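Local coordinates for NAD-dependent protein deacylase 2 (Archaeoglobus fulgidus, PDB 4TWJ) that removes acetyl and longer acyl groups from protein lysines using NAD, deacetylating the chromatin protein Alba and so strengthening its binding to DNA, at residues E244-K247 against R248-E252. Sequence-based numbering, arbitrary orientation.
Sequences EEVK and RLRSE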
loop_
_atom_site.group_PDB
_atom_site.type_symbol
_atom_site.label_atom_id
_atom_site.label_comp_id
_atom_site.label_asym_id
_atom_site.label_seq_id
_atom_site.Cartn_x
_atom_site.Cartn_y
_atom_site.Cartn_z
ATOM N N GLU A 244 7.698 12.361 15.931
ATOM C CA GLU A 244 8.092 13.109 17.129
ATOM C C GLU A 244 9.232 14.086 16.824
ATOM O O GLU A 244 9.210 15.228 17.287
ATOM C CB GLU A 244 8.473 12.159 18.272
ATOM C CG GLU A 244 7.308 11.336 18.813
ATOM C CD GLU A 244 6.138 12.180 19.300
ATOM O OE1 GLU A 244 6.171 12.626 20.467
ATOM O OE2 GLU A 244 5.179 12.392 18.520
ATOM N N GLU A 245 10.203 13.650 16.025
ATOM C CA GLU A 245 11.326 14.506 15.639
ATOM C C GLU A 245 10.873 15.660 14.744
ATOM O O GLU A 245 11.326 16.795 14.908
ATOM C CB GLU A 245 12.410 13.683 14.940
ATOM C CG GLU A 245 13.684 14.441 14.597
ATOM C CD GLU A 245 14.508 14.856 15.807
ATOM O OE1 GLU A 245 14.211 14.424 16.943
ATOM O OE2 GLU A 245 15.475 15.619 15.613
ATOM N N VAL A 246 9.978 15.373 13.806
ATOM C CA VAL A 246 9.408 16.415 12.950
ATOM C C VAL A 246 8.695 17.467 13.804
ATOM O O VAL A 246 8.858 18.664 13.580
ATOM C CB VAL A 246 8.426 15.827 11.914
ATOM C CG1 VAL A 246 7.701 16.932 11.158
ATOM C CG2 VAL A 246 9.157 14.916 10.935
ATOM N N LYS A 247 7.910 17.022 14.784
ATOM C CA LYS A 247 7.220 17.951 15.680
ATOM C C LYS A 247 8.217 18.820 16.449
ATOM O O LYS A 247 8.002 20.021 16.597
ATOM C CB LYS A 247 6.288 17.209 16.642
ATOM C CG LYS A 247 5.029 16.681 15.973
ATOM C CD LYS A 247 4.235 15.779 16.905
ATOM C CE LYS A 247 3.013 15.186 16.221
ATOM N NZ LYS A 247 1.890 16.152 16.127
ATOM N N ARG A 248 9.312 18.222 16.909
ATOM C CA ARG A 248 10.353 18.985 17.606
ATOM C C ARG A 248 10.972 20.060 16.711
ATOM O O ARG A 248 11.180 21.195 17.145
ATOM C CB ARG A 248 11.448 18.060 18.144
ATOM C CG ARG A 248 11.002 17.163 19.284
ATOM C CD ARG A 248 12.168 16.381 19.866
ATOM N NE ARG A 248 11.709 15.278 20.712
ATOM C CZ ARG A 248 11.595 14.002 20.333
ATOM N NH1 ARG A 248 11.920 13.611 19.102
ATOM N NH2 ARG A 248 11.158 13.098 21.203
ATOM N N LEU A 249 11.256 19.706 15.461
ATOM C CA LEU A 249 11.827 20.659 14.508
ATOM C C LEU A 249 10.881 21.825 14.238
ATOM O O LEU A 249 11.330 22.941 13.974
ATOM C CB LEU A 249 12.174 19.958 13.190
ATOM C CG LEU A 249 13.306 18.936 13.276
ATOM C CD1 LEU A 249 13.343 18.086 12.015
ATOM C CD2 LEU A 249 14.651 19.609 13.510
ATOM N N ARG A 250 9.577 21.563 14.314
ATOM C CA ARG A 250 8.553 22.582 14.081
ATOM C C ARG A 250 8.108 23.302 15.365
ATOM O O ARG A 250 7.147 24.068 15.338
ATOM C CB ARG A 250 7.340 21.951 13.389
ATOM C CG ARG A 250 7.586 21.591 11.931
ATOM C CD ARG A 250 6.684 20.457 11.470
ATOM N NE ARG A 250 5.260 20.747 11.650
ATOM C CZ ARG A 250 4.421 21.157 10.698
ATOM N NH1 ARG A 250 4.824 21.346 9.443
ATOM N NH2 ARG A 250 3.148 21.374 11.008
ATOM N N SER A 251 8.809 23.058 16.473
ATOM C CA SER A 251 8.467 23.627 17.789
ATOM C C SER A 251 7.066 23.239 18.273
ATOM O O SER A 251 6.455 23.953 19.065
ATOM C CB SER A 251 8.637 25.151 17.792
ATOM O OG SER A 251 9.944 25.508 17.390
ATOM N N GLU A 252 6.576 22.093 17.803
ATOM C CA GLU A 252 5.283 21.557 18.235
ATOM C C GLU A 252 5.468 20.560 19.378
ATOM O O GLU A 252 4.500 20.133 20.010
ATOM C CB GLU A 252 4.560 20.923 17.045
ATOM C CG GLU A 252 4.092 21.968 16.041
ATOM C CD GLU A 252 3.742 21.413 14.674
ATOM O OE1 GLU A 252 3.731 20.180 14.490
ATOM O OE2 GLU A 252 3.477 22.231 13.768
#
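Arg-248 reaches back along the last full turn of helix 235-249 to meet Glu-244 and Glu-245. Arg-248 CB lies 3.5 Å from the carbonyl O of Glu-245. Arg-248 CG turns to the side of the backbone N (chi1 -69°) and comes within 3.3 Å of Glu-244 O. That oxygen also accepts the Arg-248 backbone N-H and lies over one face of the guanidinium, near CZ. From CG to NE the chain runs extended, and Arg-248 CD passes 4.1 Å from Glu-245 OE1. At the tip, Arg-248 NH1 makes a salt bridge to Glu-245 OE1 at 3.3 Å. The bond is long and bent (135°). It meets the carboxylate on its anti side and is tilted out of the planes of both groups, which are turned 49° from each other. Both NH1 and NH2 rest near Glu-244 CB.

The helix then ends in a Schellman motif, away from the NAD and zinc sites. Ser-251 has positive phi and is the C-prime residue. Glu-252 N bonds to Lys-247 O at 2.8 Å, and Ser-251 N bonds to Arg-248 O. Arg-250 N bonds to Val-246 O and more weakly to Lys-247 O. This helix end packs on helix 2-14, where Val-246 is buried against Ala-9 and Leu-249 touches Ala-13.

The reversal of the chain brings Glu-252 back across Lys-247. Glu-252 OE1 lies 4.0 Å from Lys-247 CG, while Lys-247 NZ forms its salt bridge with Glu-87. The Glu-252 carboxylate makes a salt bridge to Arg-250, 2.9 Å between Glu-252 OE2 and Arg-250 NH2. The hydrogen bonds from Arg-250 NE and NH2 are weak, and OE1 approaches the guanidinium rim within its plane. Arg-250 and Val-246 run alongside each other, with Arg-250 CD 3.7 Å from Val-246 CG1, and both touch Ile-93.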